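Local coordinates for protein 5'-deoxynucleotidase (Pyrococcus horikoshii, PDB 2CQZ) that probably removes the 5'-phosphate from 2'-deoxyribonucleoside monophosphates as a metal-dependent, homodimeric hydrolase of the HD-domain family, at residues K7-L10 and V11-L14; A48-L51 and E52-K56; I80-S83 and A84-F87; E107-R110 and E111-C115. One frame throughout, in Å; residues are numbered along the deposited sequence.

Interaction 1 of 4, residues K7-L10 and V11-L14; sequences KILL and VQTL
Thr-13 covers one face of the Leu-10 carbonyl with two donors: its N stands well above the plane, 3.1 Å from Leu-10 O, and its OG1, 2.6 Å from the same oxygen, is tilted 32° out of it. A chi1 of -51° sets OG1 beside the Thr-13 N, which puts both donors on that same face. Val-11 N bonds Lys-7 O at 3.0 Å. Gln-12 N reaches Ile-8 O at 2.9 Å, and the CG of Gln-12 lies against that oxygen as well. Beyond CG the extended Gln-12 chain carries OE1 past the methyl end of Leu-9, with CD2 to OE1 4.1 Å, while NE2 makes a weak bond to Asp-130 of the second subunit. Leu-10 also packs on Phe-102 and Ile-76, and Val-11 on Phe-42 of the second subunit. The chemistry implies a polar finish to helix 5-11: where the regular i to i+4 pattern stops, Leu-10 O is satisfied by two bonds from a single residue, the hydroxyl probably serving in place of the next backbone N-H, since Leu-14 N bonds Val-11 O.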
ATOM      1  N   LYS A   7      28.057  -2.065   0.860  1.00 38.85           N
ATOM      2  CA  LYS A   7      27.652  -2.068   2.263  1.00 37.32           C
ATOM      3  C   LYS A   7      26.432  -1.175   2.455  1.00 36.57           C
ATOM      4  O   LYS A   7      25.442  -1.572   3.077  1.00 37.19           O
ATOM      5  CB  LYS A   7      28.789  -1.544   3.141  1.00 37.71           C
ATOM      6  CG  LYS A   7      28.506  -1.586   4.624  1.00 37.71           C
ATOM      7  CD  LYS A   7      28.877  -2.926   5.226  1.00 39.92           C
ATOM      8  CE  LYS A   7      30.388  -3.087   5.275  1.00 41.53           C
ATOM      9  NZ  LYS A   7      30.824  -4.247   6.090  1.00 40.67           N
ATOM     10  N   ILE A   8      26.513   0.041   1.927  1.00 35.15           N
ATOM     11  CA  ILE A   8      25.416   0.991   2.046  1.00 32.75           C
ATOM     12  C   ILE A   8      24.135   0.464   1.384  1.00 32.02           C
ATOM     13  O   ILE A   8      23.045   0.595   1.930  1.00 33.58           O
ATOM     14  CB  ILE A   8      25.807   2.349   1.429  1.00 32.41           C
ATOM     15  CG1 ILE A   8      27.024   2.911   2.167  1.00 29.08           C
ATOM     16  CG2 ILE A   8      24.640   3.309   1.521  1.00 30.33           C
ATOM     17  CD1 ILE A   8      27.585   4.160   1.574  1.00 23.52           C
ATOM     18  N   LEU A   9      24.271  -0.153   0.220  1.00 30.53           N
ATOM     19  CA  LEU A   9      23.115  -0.688  -0.486  1.00 29.14           C
ATOM     20  C   LEU A   9      22.481  -1.815   0.322  1.00 28.31           C
ATOM     21  O   LEU A   9      21.270  -2.023   0.289  1.00 28.41           O
ATOM     22  CB  LEU A   9      23.530  -1.213  -1.862  1.00 28.23           C
ATOM     23  CG  LEU A   9      23.915  -0.196  -2.945  1.00 29.59           C
ATOM     24  CD1 LEU A   9      24.383  -0.950  -4.189  1.00 23.75           C
ATOM     25  CD2 LEU A   9      22.720   0.701  -3.272  1.00 27.42           C
ATOM     26  N   LEU A  10      23.320  -2.544   1.041  1.00 28.02           N
ATOM     27  CA  LEU A  10      22.866  -3.642   1.878  1.00 28.02           C
ATOM     28  C   LEU A  10      22.050  -3.098   3.058  1.00 28.56           C
ATOM     29  O   LEU A  10      20.961  -3.619   3.343  1.00 28.25           O
ATOM     30  CB  LEU A  10      24.059  -4.423   2.428  1.00 26.37           C
ATOM     31  CG  LEU A  10      23.650  -5.460   3.472  1.00 28.50           C
ATOM     32  CD1 LEU A  10      22.643  -6.411   2.868  1.00 26.35           C
ATOM     33  CD2 LEU A  10      24.868  -6.207   3.973  1.00 33.26           C
ATOM     34  N   VAL A  11      22.577  -2.079   3.747  1.00 28.74           N
ATOM     35  CA  VAL A  11      21.885  -1.495   4.903  1.00 29.00           C
ATOM     36  C   VAL A  11      20.623  -0.737   4.512  1.00 30.09           C
ATOM     37  O   VAL A  11      19.708  -0.604   5.324  1.00 29.17           O
ATOM     38  CB  VAL A  11      22.835  -0.558   5.728  1.00 29.68           C
ATOM     39  CG1 VAL A  11      22.029   0.432   6.602  1.00 28.87           C
ATOM     40  CG2 VAL A  11      23.723  -1.378   6.655  1.00 30.28           C
ATOM     41  N   GLN A  12      20.569  -0.255   3.272  1.00 29.70           N
ATOM     42  CA  GLN A  12      19.386   0.444   2.814  1.00 30.40           C
ATOM     43  C   GLN A  12      18.210  -0.511   2.682  1.00 29.73           C
ATOM     44  O   GLN A  12      17.078  -0.075   2.492  1.00 28.67           O
ATOM     45  CB  GLN A  12      19.631   1.140   1.476  1.00 31.39           C
ATOM     46  CG  GLN A  12      20.474   2.414   1.586  1.00 39.60           C
ATOM     47  CD  GLN A  12      20.312   3.346   0.397  1.00 47.57           C
ATOM     48  OE1 GLN A  12      20.282   2.912  -0.757  1.00 53.69           O
ATOM     49  NE2 GLN A  12      20.221   4.639   0.677  1.00 48.42           N
ATOM     50  N   THR A  13      18.474  -1.812   2.773  1.00 30.08           N
ATOM     51  CA  THR A  13      17.411  -2.816   2.691  1.00 30.71           C
ATOM     52  C   THR A  13      16.468  -2.621   3.886  1.00 31.04           C
ATOM     53  O   THR A  13      15.315  -3.049   3.864  1.00 32.48           O
ATOM     54  CB  THR A  13      17.983  -4.248   2.741  1.00 30.79           C
ATOM     55  OG1 THR A  13      19.022  -4.376   1.771  1.00 31.71           O
ATOM     56  CG2 THR A  13      16.912  -5.272   2.419  1.00 31.32           C
ATOM     57  N   LEU A  14      16.974  -1.967   4.929  1.00 29.19           N
ATOM     58  CA  LEU A  14      16.182  -1.690   6.121  1.00 30.18           C
ATOM     59  C   LEU A  14      14.996  -0.776   5.809  1.00 29.46           C
ATOM     60  O   LEU A  14      14.010  -0.755   6.555  1.00 29.73           O
ATOM     61  CB  LEU A  14      17.049  -1.051   7.213  1.00 30.13           C
ATOM     62  CG  LEU A  14      18.145  -1.953   7.800  1.00 32.24           C
ATOM     63  CD1 LEU A  14      18.894  -1.189   8.882  1.00 33.53           C
ATOM     64  CD2 LEU A  14      17.528  -3.241   8.360  1.00 31.64           C
TER

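Interaction 2 of 4, residues A48-L51 and E52-K56; sequences ADVL and EKRGK
Val-50 and Arg-54 run alongside each other in the same direction, one turn apart at the C-terminal end of helix 33-53 of the HD-domain fold. The Arg-54 chain is fully extended from CG to NE and lays its guanidinium flat across the valine, whose CG1 stands 3.5 Å above the centre of the guanidinium plane. Val-50 CG1 is placed there by being anti to the backbone N (chi1 172°), alongside the carbonyl carbon. The guanidinium nitrogens bond another part of the chain: NH2 forms a salt bridge with Asp-167 and NH1 bonds Tyr-164 O, which ties the helix end to the segment round helix 166-173. Asp-49 and Glu-52 form a second such pair, their carboxylates turned 42° apart with OD2 of Asp-49 3.9 Å from OE1 of Glu-52; two like charges so near would probably disfavour each other. Lys-53 arches back along the helix, its bend at chi4 bringing NZ near the CA of Val-50. Leu-51 faces inward onto Leu-122 and Leu-165. Past Arg-54, Gly-55 turns the chain with a positive phi of 83°, and Lys-56 brings its CB to 3.7 Å from Leu-51 O, while its amine end leads away. Lys-53 N reaches Asp-49 O at 3.0 Å, and Arg-54 N bonds Leu-51 O at 3.1 Å.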
ATOM      1  N   ALA A  48      20.003  11.975  25.602  1.00 35.48           N
ATOM      2  CA  ALA A  48      21.394  12.261  25.924  1.00 36.90           C
ATOM      3  C   ALA A  48      21.543  13.680  26.462  1.00 38.77           C
ATOM      4  O   ALA A  48      22.274  13.901  27.421  1.00 39.69           O
ATOM      5  CB  ALA A  48      22.264  12.070  24.695  1.00 37.13           C
ATOM      6  N   ASP A  49      20.855  14.638  25.845  1.00 40.69           N
ATOM      7  CA  ASP A  49      20.905  16.027  26.290  1.00 43.59           C
ATOM      8  C   ASP A  49      20.271  16.165  27.678  1.00 43.67           C
ATOM      9  O   ASP A  49      20.798  16.873  28.536  1.00 44.32           O
ATOM     10  CB  ASP A  49      20.179  16.938  25.292  1.00 44.34           C
ATOM     11  CG  ASP A  49      20.910  17.043  23.953  1.00 53.98           C
ATOM     12  OD1 ASP A  49      20.338  17.608  22.985  1.00 58.89           O
ATOM     13  OD2 ASP A  49      22.065  16.565  23.867  1.00 63.65           O
ATOM     14  N   VAL A  50      19.144  15.492  27.904  1.00 43.53           N
ATOM     15  CA  VAL A  50      18.493  15.559  29.204  1.00 43.03           C
ATOM     16  C   VAL A  50      19.467  15.035  30.250  1.00 43.68           C
ATOM     17  O   VAL A  50      19.664  15.664  31.293  1.00 44.49           O
ATOM     18  CB  VAL A  50      17.208  14.714  29.241  1.00 42.52           C
ATOM     19  CG1 VAL A  50      16.668  14.642  30.662  1.00 43.37           C
ATOM     20  CG2 VAL A  50      16.169  15.325  28.335  1.00 43.81           C
ATOM     21  N   LEU A  51      20.079  13.886  29.960  1.00 44.52           N
ATOM     22  CA  LEU A  51      21.046  13.275  30.864  1.00 45.62           C
ATOM     23  C   LEU A  51      22.219  14.221  31.108  1.00 46.55           C
ATOM     24  O   LEU A  51      22.734  14.290  32.221  1.00 47.57           O
ATOM     25  CB  LEU A  51      21.550  11.937  30.297  1.00 45.04           C
ATOM     26  CG  LEU A  51      20.517  10.802  30.244  1.00 44.31           C
ATOM     27  CD1 LEU A  51      21.133   9.550  29.648  1.00 42.54           C
ATOM     28  CD2 LEU A  51      20.005  10.516  31.654  1.00 45.35           C
ATOM     29  N   GLU A  52      22.640  14.953  30.077  1.00 47.22           N
ATOM     30  CA  GLU A  52      23.744  15.902  30.242  1.00 49.31           C
ATOM     31  C   GLU A  52      23.374  16.991  31.249  1.00 48.84           C
ATOM     32  O   GLU A  52      24.160  17.299  32.142  1.00 49.40           O
ATOM     33  CB  GLU A  52      24.123  16.593  28.922  1.00 50.00           C
ATOM     34  CG  GLU A  52      24.601  15.675  27.790  1.00 57.58           C
ATOM     35  CD  GLU A  52      25.155  16.468  26.601  1.00 66.18           C
ATOM     36  OE1 GLU A  52      24.759  17.652  26.426  1.00 72.24           O
ATOM     37  OE2 GLU A  52      25.975  15.912  25.829  1.00 63.90           O
ATOM     38  N   LYS A  53      22.194  17.594  31.110  1.00 48.66           N
ATOM     39  CA  LYS A  53      21.810  18.638  32.066  1.00 48.76           C
ATOM     40  C   LYS A  53      21.517  18.067  33.450  1.00 48.00           C
ATOM     41  O   LYS A  53      21.264  18.830  34.386  1.00 48.57           O
ATOM     42  CB  LYS A  53      20.528  19.372  31.682  1.00 49.03           C
ATOM     43  CG  LYS A  53      20.267  19.714  30.222  1.00 51.19           C
ATOM     44  CD  LYS A  53      18.891  20.447  30.152  1.00 53.76           C
ATOM     45  CE  LYS A  53      18.351  20.509  28.725  1.00 56.14           C
ATOM     46  NZ  LYS A  53      17.482  19.330  28.379  1.00 53.92           N
ATOM     47  N   ARG A  54      21.487  16.746  33.586  1.00 46.76           N
ATOM     48  CA  ARG A  54      21.189  16.182  34.890  1.00 45.92           C
ATOM     49  C   ARG A  54      22.387  15.564  35.590  1.00 45.18           C
ATOM     50  O   ARG A  54      22.228  14.731  36.480  1.00 43.73           O
ATOM     51  CB  ARG A  54      20.048  15.174  34.783  1.00 45.34           C
ATOM     52  CG  ARG A  54      18.717  15.839  34.460  1.00 46.49           C
ATOM     53  CD  ARG A  54      17.560  14.850  34.445  1.00 46.15           C
ATOM     54  NE  ARG A  54      16.304  15.517  34.111  1.00 47.45           N
ATOM     55  CZ  ARG A  54      15.149  14.891  33.910  1.00 47.65           C
ATOM     56  NH1 ARG A  54      15.081  13.567  34.011  1.00 49.06           N
ATOM     57  NH2 ARG A  54      14.060  15.589  33.610  1.00 41.83           N
ATOM     58  N   GLY A  55      23.586  15.986  35.203  1.00 45.22           N
ATOM     59  CA  GLY A  55      24.775  15.460  35.842  1.00 46.03           C
ATOM     60  C   GLY A  55      25.275  14.130  35.308  1.00 46.60           C
ATOM     61  O   GLY A  55      26.436  13.771  35.520  1.00 47.00           O
ATOM     62  N   LYS A  56      24.420  13.381  34.624  1.00 46.74           N
ATOM     63  CA  LYS A  56      24.858  12.100  34.088  1.00 46.82           C
ATOM     64  C   LYS A  56      25.583  12.322  32.753  1.00 47.43           C
ATOM     65  O   LYS A  56      24.959  12.676  31.753  1.00 46.63           O
ATOM     66  CB  LYS A  56      23.656  11.170  33.906  1.00 46.17           C
ATOM     67  CG  LYS A  56      24.025   9.763  33.473  1.00 46.91           C
ATOM     68  CD  LYS A  56      25.001   9.106  34.440  1.00 46.21           C
ATOM     69  CE  LYS A  56      25.212   7.638  34.071  1.00 46.75           C
ATOM     70  NZ  LYS A  56      26.224   6.939  34.907  1.00 43.16           N
TER

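Interaction 3 of 4, residues I80-S83 and A84-F87; sequences IPLS and AQEF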
ATOM      1  N   ILE A  80      13.002 -10.681  12.703  1.00 32.42           N
ATOM      2  CA  ILE A  80      12.306 -11.880  13.169  1.00 32.25           C
ATOM      3  C   ILE A  80      11.592 -11.514  14.460  1.00 33.11           C
ATOM      4  O   ILE A  80      12.224 -11.147  15.438  1.00 32.72           O
ATOM      5  CB  ILE A  80      13.299 -13.007  13.427  1.00 31.66           C
ATOM      6  CG1 ILE A  80      14.021 -13.353  12.123  1.00 30.66           C
ATOM      7  CG2 ILE A  80      12.578 -14.209  13.993  1.00 31.87           C
ATOM      8  CD1 ILE A  80      15.225 -14.249  12.308  1.00 33.72           C
ATOM      9  N   PRO A  81      10.257 -11.610  14.474  1.00 35.61           N
ATOM     10  CA  PRO A  81       9.431 -11.274  15.643  1.00 36.84           C
ATOM     11  C   PRO A  81       9.649 -12.099  16.922  1.00 38.84           C
ATOM     12  O   PRO A  81       9.967 -13.286  16.867  1.00 38.42           O
ATOM     13  CB  PRO A  81       8.007 -11.394  15.094  1.00 36.52           C
ATOM     14  CG  PRO A  81       8.137 -12.513  14.103  1.00 34.30           C
ATOM     15  CD  PRO A  81       9.434 -12.195  13.397  1.00 34.98           C
ATOM     16  N   LEU A  82       9.463 -11.445  18.068  1.00 40.44           N
ATOM     17  CA  LEU A  82       9.628 -12.072  19.378  1.00 41.12           C
ATOM     18  C   LEU A  82       8.850 -13.369  19.481  1.00 40.10           C
ATOM     19  O   LEU A  82       9.298 -14.317  20.126  1.00 38.73           O
ATOM     20  CB  LEU A  82       9.162 -11.129  20.488  1.00 42.41           C
ATOM     21  CG  LEU A  82      10.189 -10.754  21.557  1.00 47.53           C
ATOM     22  CD1 LEU A  82       9.521  -9.870  22.607  1.00 52.15           C
ATOM     23  CD2 LEU A  82      10.762 -12.018  22.199  1.00 48.34           C
ATOM     24  N   SER A  83       7.681 -13.403  18.850  1.00 40.01           N
ATOM     25  CA  SER A  83       6.835 -14.593  18.869  1.00 40.95           C
ATOM     26  C   SER A  83       7.503 -15.754  18.140  1.00 39.52           C
ATOM     27  O   SER A  83       7.140 -16.910  18.328  1.00 40.93           O
ATOM     28  CB  SER A  83       5.476 -14.302  18.218  1.00 41.10           C
ATOM     29  OG  SER A  83       5.622 -13.824  16.883  1.00 47.03           O
ATOM     30  N   ALA A  84       8.483 -15.448  17.307  1.00 38.62           N
ATOM     31  CA  ALA A  84       9.169 -16.496  16.567  1.00 37.80           C
ATOM     32  C   ALA A  84      10.481 -16.909  17.237  1.00 37.21           C
ATOM     33  O   ALA A  84      10.982 -18.003  16.999  1.00 35.44           O
ATOM     34  CB  ALA A  84       9.435 -16.028  15.139  1.00 37.69           C
ATOM     35  N   GLN A  85      11.024 -16.036  18.077  1.00 37.35           N
ATOM     36  CA  GLN A  85      12.282 -16.312  18.752  1.00 38.58           C
ATOM     37  C   GLN A  85      12.237 -17.458  19.767  1.00 38.77           C
ATOM     38  O   GLN A  85      13.228 -17.752  20.426  1.00 40.09           O
ATOM     39  CB  GLN A  85      12.803 -15.029  19.401  1.00 38.83           C
ATOM     40  CG  GLN A  85      13.204 -13.981  18.372  1.00 40.65           C
ATOM     41  CD  GLN A  85      13.573 -12.660  18.997  1.00 44.37           C
ATOM     42  OE1 GLN A  85      14.380 -12.605  19.921  1.00 49.61           O
ATOM     43  NE2 GLN A  85      12.988 -11.581  18.492  1.00 44.93           N
ATOM     44  N   GLU A  86      11.092 -18.113  19.893  1.00 38.65           N
ATOM     45  CA  GLU A  86      11.006 -19.297  20.754  1.00 38.25           C
ATOM     46  C   GLU A  86      11.487 -20.513  19.985  1.00 37.89           C
ATOM     47  O   GLU A  86      11.779 -21.576  20.517  1.00 38.28           O
ATOM     48  CB  GLU A  86       9.542 -19.491  21.178  1.00 38.83           C
ATOM     49  CG  GLU A  86       9.377 -20.580  22.239  1.00 42.79           C
ATOM     50  CD  GLU A  86       8.085 -21.342  22.008  1.00 45.67           C
ATOM     51  OE1 GLU A  86       7.053 -20.697  21.842  1.00 42.04           O
ATOM     52  OE2 GLU A  86       8.101 -22.569  22.105  1.00 46.11           O
ATOM     53  N   PHE A  87      11.542 -20.305  18.657  1.00 36.98           N
ATOM     54  CA  PHE A  87      11.965 -21.356  17.753  1.00 35.08           C
ATOM     55  C   PHE A  87      13.236 -20.969  16.978  1.00 34.67           C
ATOM     56  O   PHE A  87      13.834 -21.772  16.281  1.00 34.87           O
ATOM     57  CB  PHE A  87      10.830 -21.579  16.754  1.00 34.23           C
ATOM     58  CG  PHE A  87       9.589 -22.029  17.468  1.00 31.47           C
ATOM     59  CD1 PHE A  87       9.450 -23.367  17.808  1.00 28.08           C
ATOM     60  CD2 PHE A  87       8.580 -21.122  17.766  1.00 28.09           C
ATOM     61  CE1 PHE A  87       8.313 -23.794  18.480  1.00 25.60           C
ATOM     62  CE2 PHE A  87       7.444 -21.560  18.440  1.00 27.94           C
ATOM     63  CZ  PHE A  87       7.313 -22.892  18.815  1.00 24.99           C
TER
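Ala-84 sets its methyl over the side chains of the two residues that open the bend, with CB 3.8 Å from CG2 of Ile-80 and 3.9 Å from CG of Pro-81. The Ile-80 branch that makes this touch, CG2, stands anti to the backbone N, with CG1 beside that N (chi1 -61°). Ala-84 N bonds Pro-81 O at 2.7 Å. Gln-85 N has two weak bonds, to Pro-81 O and to Leu-82 O, both far from straight. Its side chain runs back along the bend, extended beyond CG, and brings NE2 to Ile-80 O at 3.2 Å; the oxygen lies 28° out of the amide plane. On the way this amide passes against the backbone of Leu-82, with NE2 3.5 Å from its CA, so the glutamine bridges the opening of the turn. Farther on, the Phe-87 ring turns an edge towards Ser-83 O. The third subunit also packs here: its Ile-80 on Ile-80, its Ile-76 on Ala-84, and its Lys-100 forms a salt bridge with Glu-86. Pro-81 rests on Met-20 and Ile-24 of helix 20-24. The backbone follows overlapping type I beta turns, 81-84 and 82-85, then a further one at 84-87 closed by Phe-87 N to Ala-84 O, within the loop joining helices 74-77 and 90-100 of the HD domain.

Interaction 4 of 4, residues E107-R110 and E111-C115; sequences ELYR and EYQEC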
ATOM      1  N   GLU A 107      31.982  -4.363  18.000  1.00 41.55           N
ATOM      2  CA  GLU A 107      32.170  -3.867  19.357  1.00 42.74           C
ATOM      3  C   GLU A 107      30.940  -3.094  19.846  1.00 42.23           C
ATOM      4  O   GLU A 107      30.504  -3.273  20.984  1.00 42.39           O
ATOM      5  CB  GLU A 107      33.428  -2.989  19.435  1.00 44.07           C
ATOM      6  CG  GLU A 107      34.483  -3.491  20.429  1.00 49.82           C
ATOM      7  CD  GLU A 107      35.042  -4.873  20.072  1.00 58.78           C
ATOM      8  OE1 GLU A 107      35.745  -4.992  19.037  1.00 62.72           O
ATOM      9  OE2 GLU A 107      34.780  -5.843  20.828  1.00 59.25           O
ATOM     10  N   LEU A 108      30.387  -2.240  18.988  1.00 41.68           N
ATOM     11  CA  LEU A 108      29.201  -1.470  19.349  1.00 41.91           C
ATOM     12  C   LEU A 108      28.056  -2.445  19.609  1.00 42.55           C
ATOM     13  O   LEU A 108      27.302  -2.303  20.569  1.00 42.97           O
ATOM     14  CB  LEU A 108      28.824  -0.506  18.223  1.00 41.79           C
ATOM     15  CG  LEU A 108      29.758   0.689  18.038  1.00 41.05           C
ATOM     16  CD1 LEU A 108      29.466   1.408  16.734  1.00 39.78           C
ATOM     17  CD2 LEU A 108      29.579   1.629  19.204  1.00 42.47           C
ATOM     18  N   TYR A 109      27.932  -3.444  18.748  1.00 42.51           N
ATOM     19  CA  TYR A 109      26.889  -4.440  18.916  1.00 42.44           C
ATOM     20  C   TYR A 109      27.067  -5.180  20.247  1.00 43.79           C
ATOM     21  O   TYR A 109      26.147  -5.245  21.068  1.00 43.34           O
ATOM     22  CB  TYR A 109      26.934  -5.445  17.772  1.00 42.42           C
ATOM     23  CG  TYR A 109      26.118  -6.676  18.053  1.00 40.92           C
ATOM     24  CD1 TYR A 109      24.722  -6.633  18.031  1.00 42.15           C
ATOM     25  CD2 TYR A 109      26.735  -7.867  18.415  1.00 40.91           C
ATOM     26  CE1 TYR A 109      23.959  -7.747  18.369  1.00 42.31           C
ATOM     27  CE2 TYR A 109      25.983  -8.988  18.758  1.00 43.37           C
ATOM     28  CZ  TYR A 109      24.595  -8.922  18.737  1.00 40.75           C
ATOM     29  OH  TYR A 109      23.847 -10.023  19.106  1.00 37.01           O
ATOM     30  N   ARG A 110      28.260  -5.732  20.451  1.00 44.51           N
ATOM     31  CA  ARG A 110      28.576  -6.481  21.664  1.00 45.04           C
ATOM     32  C   ARG A 110      28.251  -5.687  22.939  1.00 44.67           C
ATOM     33  O   ARG A 110      27.568  -6.193  23.825  1.00 44.42           O
ATOM     34  CB  ARG A 110      30.056  -6.901  21.620  1.00 45.63           C
ATOM     35  CG  ARG A 110      30.521  -7.869  22.704  1.00 49.92           C
ATOM     36  CD  ARG A 110      30.929  -7.117  23.958  1.00 58.22           C
ATOM     37  NE  ARG A 110      31.839  -6.014  23.654  1.00 64.81           N
ATOM     38  CZ  ARG A 110      32.153  -5.039  24.505  1.00 69.44           C
ATOM     39  NH1 ARG A 110      31.634  -5.018  25.730  1.00 69.62           N
ATOM     40  NH2 ARG A 110      32.980  -4.070  24.124  1.00 72.43           N
ATOM     41  N   GLU A 111      28.718  -4.445  23.029  1.00 44.36           N
ATOM     42  CA  GLU A 111      28.453  -3.620  24.207  1.00 42.77           C
ATOM     43  C   GLU A 111      26.958  -3.359  24.362  1.00 43.23           C
ATOM     44  O   GLU A 111      26.438  -3.306  25.477  1.00 44.64           O
ATOM     45  CB  GLU A 111      29.214  -2.288  24.107  1.00 42.32           C
ATOM     46  CG  GLU A 111      28.853  -1.242  25.164  1.00 39.37           C
ATOM     47  CD  GLU A 111      29.724   0.007  25.069  1.00 37.87           C
ATOM     48  OE1 GLU A 111      29.447   0.998  25.781  1.00 35.86           O
ATOM     49  OE2 GLU A 111      30.693  -0.001  24.279  1.00 36.25           O
ATOM     50  N   TYR A 112      26.264  -3.204  23.240  1.00 42.92           N
ATOM     51  CA  TYR A 112      24.835  -2.941  23.269  1.00 42.44           C
ATOM     52  C   TYR A 112      24.066  -4.086  23.915  1.00 43.40           C
ATOM     53  O   TYR A 112      23.195  -3.853  24.755  1.00 43.91           O
ATOM     54  CB  TYR A 112      24.318  -2.696  21.844  1.00 42.26           C
ATOM     55  CG  TYR A 112      22.812  -2.591  21.733  1.00 39.18           C
ATOM     56  CD1 TYR A 112      22.107  -1.580  22.388  1.00 38.45           C
ATOM     57  CD2 TYR A 112      22.089  -3.519  20.980  1.00 39.08           C
ATOM     58  CE1 TYR A 112      20.715  -1.498  22.297  1.00 37.70           C
ATOM     59  CE2 TYR A 112      20.706  -3.447  20.883  1.00 37.97           C
ATOM     60  CZ  TYR A 112      20.028  -2.438  21.543  1.00 39.47           C
ATOM     61  OH  TYR A 112      18.662  -2.382  21.464  1.00 42.36           O
ATOM     62  N   GLN A 113      24.392  -5.316  23.523  1.00 43.93           N
ATOM     63  CA  GLN A 113      23.724  -6.502  24.055  1.00 45.40           C
ATOM     64  C   GLN A 113      23.987  -6.711  25.544  1.00 46.01           C
ATOM     65  O   GLN A 113      23.169  -7.306  26.242  1.00 46.35           O
ATOM     66  CB  GLN A 113      24.160  -7.755  23.291  1.00 45.11           C
ATOM     67  CG  GLN A 113      23.805  -7.749  21.817  1.00 49.63           C
ATOM     68  CD  GLN A 113      22.304  -7.755  21.573  1.00 53.71           C
ATOM     69  OE1 GLN A 113      21.736  -6.774  21.086  1.00 56.60           O
ATOM     70  NE2 GLN A 113      21.653  -8.868  21.910  1.00 53.39           N
ATOM     71  N   GLU A 114      25.129  -6.229  26.028  1.00 46.14           N
ATOM     72  CA  GLU A 114      25.471  -6.383  27.433  1.00 46.73           C
ATOM     73  C   GLU A 114      24.602  -5.495  28.300  1.00 46.20           C
ATOM     74  O   GLU A 114      24.351  -5.800  29.467  1.00 46.86           O
ATOM     75  CB  GLU A 114      26.938  -6.045  27.665  1.00 47.33           C
ATOM     76  CG  GLU A 114      27.881  -7.203  27.413  1.00 51.75           C
ATOM     77  CD  GLU A 114      29.323  -6.780  27.541  1.00 60.19           C
ATOM     78  OE1 GLU A 114      29.636  -6.056  28.513  1.00 63.83           O
ATOM     79  OE2 GLU A 114      30.137  -7.172  26.675  1.00 61.31           O
ATOM     80  N   CYS A 115      24.165  -4.384  27.723  1.00 45.41           N
ATOM     81  CA  CYS A 115      23.298  -3.450  28.422  1.00 44.14           C
ATOM     82  C   CYS A 115      23.848  -3.083  29.807  1.00 42.75           C
ATOM     83  O   CYS A 115      23.110  -3.070  30.798  1.00 42.50           O
ATOM     84  CB  CYS A 115      21.904  -4.075  28.541  1.00 44.46           C
ATOM     85  SG  CYS A 115      20.572  -2.940  28.972  1.00 44.81           S
TER
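Gln-113 lays its CG over one face of the Tyr-109 ring, a CH-pi contact 3.8 Å from the centroid, and its amide plane is within 10° of the ring plane. The bend at chi2 of Gln-113 (-65°) folds the amide over the ring in this way. Tyr-109 stacks in addition with Phe-98, and its OH has a weak bond to Glu-94 OE2.

Four backbone acceptors in a row are satisfied by the next turn: Glu-107 O by Glu-111 N at 3.0 Å, Leu-108 O by Tyr-112 N, Tyr-109 O by Gln-113 N, and Arg-110 O by Glu-114 N at a longer 3.3 Å. Beside them Arg-110 and Glu-114 form an i to i+4 salt bridge, NH1 to OE2 2.8 Å, made at the edge of the guanidinium; the position of OE2 is doubtful, so its exact length should carry little weight. The Arg-110 chain, bent at chi2 and chi3, curls back until CB of Glu-111 lies over one guanidinium face, toward its rim. The carboxylate of Glu-111 looks elsewhere, its OE1 taking a bond from Ser-117 OG and a salt bridge from Lys-62. Tyr-112 O accepts from Arg-124 NH2 and Cys-115 O from Gln-121 NE2.

Cys-115 leaves the helix with positive phi (50°), its N making weak bonds to Glu-111 O and Tyr-112 O. Tyr-112, with Arg-124 in a cation-pi contact, packs on Asp-127, its side chain about 5 Å from the nickel ion, so helix 106-114 flanks the His-36, His-70, Asp-71 and Asp-127 metal site characteristic of HD-domain hydrolases.

Overall arrangement
From the N terminus the four contacts follow in series, each a local turn that closes before the next opens; none nests within or crosses another. Interaction 1 ends helix 5-11 beside the second subunit. Interaction 2 ends the long helix 33-53, its centre about 33 Å from that of interaction 1, next to the chain round helix 166-173. Interaction 3 shapes the loop between helices 74-77 and 90-100, meets the third subunit, and lies across the chain's centre from interaction 2, centre to centre about 35 Å. Interaction 4 lies along helix 106-114 and its exit, its nearest atoms about 8 Å from interaction 3, and joins helices 60-69, 90-100 and 118-140 close to the nickel.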